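PDB 4ZYS: exotoxin 6 from Staphylococcus aureus subsp. aureus Mu50, which is a superantigen-like protein of the staphylococcal exotoxin family, with an OB-fold and a beta-grasp domain, and probably acts as a secreted virulence factor. Local coordinates for residues R136-A141 with I169-K174. Sequence-based numbering, arbitrary orientation.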
loop_
_atom_site.group_PDB
_atom_site.type_symbol
_atom_site.label_atom_id
_atom_site.label_comp_id
_atom_site.label_asym_id
_atom_site.label_seq_id
_atom_site.Cartn_x
_atom_site.Cartn_y
_atom_site.Cartn_z
ATOM N N ARG A 136 -0.330 0.254 5.824
ATOM C CA ARG A 136 0.133 -0.325 7.089
ATOM C C ARG A 136 0.892 0.696 7.953
ATOM O O ARG A 136 0.780 0.654 9.182
ATOM C CB ARG A 136 0.995 -1.574 6.848
ATOM C CG ARG A 136 0.236 -2.747 6.213
ATOM C CD ARG A 136 -0.826 -3.310 7.167
ATOM N NE ARG A 136 -1.431 -4.534 6.651
ATOM C CZ ARG A 136 -2.605 -5.007 7.045
ATOM N NH1 ARG A 136 -3.339 -4.336 7.926
ATOM N NH2 ARG A 136 -3.066 -6.133 6.545
ATOM N N LEU A 137 1.629 1.620 7.335
ATOM C CA LEU A 137 2.349 2.611 8.132
ATOM C C LEU A 137 1.364 3.680 8.674
ATOM O O LEU A 137 1.464 4.083 9.831
ATOM C CB LEU A 137 3.501 3.235 7.335
ATOM C CG LEU A 137 4.684 2.269 7.030
ATOM C CD1 LEU A 137 5.544 2.798 5.899
ATOM C CD2 LEU A 137 5.498 1.956 8.262
ATOM N N ARG A 138 0.384 4.070 7.862
ATOM C CA ARG A 138 -0.642 5.024 8.273
ATOM C C ARG A 138 -1.527 4.389 9.356
ATOM O O ARG A 138 -1.866 5.086 10.290
ATOM C CB ARG A 138 -1.467 5.513 7.055
ATOM C CG ARG A 138 -0.644 6.405 6.094
ATOM C CD ARG A 138 -1.531 7.294 5.266
ATOM N NE ARG A 138 -0.911 7.642 3.982
ATOM C CZ ARG A 138 -1.184 8.740 3.279
ATOM N NH1 ARG A 138 -2.039 9.639 3.744
ATOM N NH2 ARG A 138 -0.604 8.943 2.106
ATOM N N GLU A 139 -1.808 3.073 9.282
ATOM C CA GLU A 139 -2.586 2.298 10.272
ATOM C C GLU A 139 -1.936 2.347 11.664
ATOM O O GLU A 139 -2.630 2.578 12.650
ATOM C CB GLU A 139 -2.716 0.834 9.809
ATOM C CG GLU A 139 -3.527 -0.065 10.732
ATOM C CD GLU A 139 -3.695 -1.475 10.206
ATOM O OE1 GLU A 139 -2.703 -2.038 9.686
ATOM O OE2 GLU A 139 -4.818 -2.017 10.318
ATOM N N ARG A 140 -0.616 2.144 11.721
ATOM C CA ARG A 140 0.214 2.186 12.927
ATOM C C ARG A 140 0.199 3.622 13.514
ATOM O O ARG A 140 -0.047 3.782 14.704
ATOM C CB ARG A 140 1.635 1.727 12.534
ATOM C CG ARG A 140 2.691 1.651 13.630
ATOM C CD ARG A 140 2.697 0.373 14.437
ATOM N NE ARG A 140 2.824 -0.871 13.661
ATOM C CZ ARG A 140 3.942 -1.574 13.534
ATOM N NH1 ARG A 140 5.074 -1.140 14.072
ATOM N NH2 ARG A 140 3.935 -2.722 12.875
ATOM N N ALA A 141 0.403 4.663 12.669
ATOM C CA ALA A 141 0.370 6.075 13.066
ATOM C C ALA A 141 -1.021 6.492 13.606
ATOM O O ALA A 141 -1.091 7.290 14.537
ATOM C CB ALA A 141 0.746 6.950 11.886
ATOM N N ILE A 169 6.064 9.788 0.983
ATOM C CA ILE A 169 4.609 9.801 0.915
ATOM C C ILE A 169 4.071 10.895 1.827
ATOM O O ILE A 169 4.267 10.818 3.040
ATOM C CB ILE A 169 3.979 8.418 1.257
ATOM C CG1 ILE A 169 4.626 7.260 0.413
ATOM C CG2 ILE A 169 2.464 8.494 1.085
ATOM C CD1 ILE A 169 4.175 5.784 0.755
ATOM N N ASP A 170 3.370 11.890 1.240
ATOM C CA ASP A 170 2.762 13.012 1.955
ATOM C C ASP A 170 1.531 12.511 2.732
ATOM O O ASP A 170 0.647 11.870 2.173
ATOM C CB ASP A 170 2.421 14.125 0.946
ATOM C CG ASP A 170 1.766 15.388 1.468
ATOM O OD1 ASP A 170 1.558 15.495 2.704
ATOM O OD2 ASP A 170 1.422 16.254 0.640
ATOM N N LEU A 171 1.531 12.740 4.044
ATOM C CA LEU A 171 0.483 12.239 4.931
ATOM C C LEU A 171 -0.820 13.012 4.845
ATOM O O LEU A 171 -1.868 12.488 5.261
ATOM C CB LEU A 171 0.984 12.226 6.386
ATOM C CG LEU A 171 1.931 11.053 6.740
ATOM C CD1 LEU A 171 2.345 11.093 8.232
ATOM C CD2 LEU A 171 1.282 9.700 6.426
ATOM N N SER A 172 -0.778 14.243 4.312
ATOM C CA SER A 172 -1.962 15.104 4.212
ATOM C C SER A 172 -2.840 14.740 3.007
ATOM O O SER A 172 -3.933 15.293 2.862
ATOM C CB SER A 172 -1.559 16.583 4.170
ATOM O OG SER A 172 -0.938 16.931 2.951
ATOM N N GLN A 173 -2.381 13.806 2.148
ATOM C CA GLN A 173 -3.162 13.343 0.984
ATOM C C GLN A 173 -3.212 11.857 0.982
ATOM O O GLN A 173 -2.295 11.253 1.538
ATOM C CB GLN A 173 -2.504 13.800 -0.354
ATOM C CG GLN A 173 -2.330 15.309 -0.561
ATOM C CD GLN A 173 -3.639 16.065 -0.679
ATOM O OE1 GLN A 173 -4.662 15.537 -1.138
ATOM N NE2 GLN A 173 -3.619 17.334 -0.291
ATOM N N LYS A 174 -4.186 11.238 0.278
ATOM C CA LYS A 174 -4.123 9.786 0.043
ATOM C C LYS A 174 -2.910 9.548 -0.856
ATOM O O LYS A 174 -2.511 10.476 -1.563
ATOM C CB LYS A 174 -5.390 9.252 -0.662
ATOM C CG LYS A 174 -6.689 9.303 0.148
ATOM C CD LYS A 174 -7.756 8.404 -0.432
ATOM C CE LYS A 174 -8.476 8.913 -1.652
ATOM N NZ LYS A 174 -9.351 7.858 -2.235
#
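Arg138 on helix 130-145 and Leu171, just past the end of edge strand 166-170, have the nearest CA atoms of the two segments, 8.0 Å apart. Both belong to the beta-grasp domain, in which this helix packs on a mixed sheet. The chain leaves the strand through a type I turn from Asp170 to Gln173. Ser172 OG and N both bond to Asp170 OD1, the N bond making an Asx turn. Arg138 carries nearly all of the contact on the helix side. Its chain runs extended from CG to NE, alongside Leu171, whose side chain points the other way. Leu171 CD2 packs 3.8 Å from Arg138 CG and lies over one face of the guanidinium, toward its rim. Ile169 CG2 comes within 3.3 Å of Arg138 NH2. Outside the segments, Arg138 NE forms a salt bridge with Asp134 OD1, and Arg138 NH1 a hydrogen bond with Tyr148 OH, which helps fix the rotation of the group. The NH1 and NH2 end of Arg138 grips Gln173 O, near the guanidinium plane. Arg138 NH2 bonds to Gln173 O at 2.9 Å in the carbonyl plane, whereas Arg138 NH1 reaches the same oxygen at 2.7 Å from above that plane.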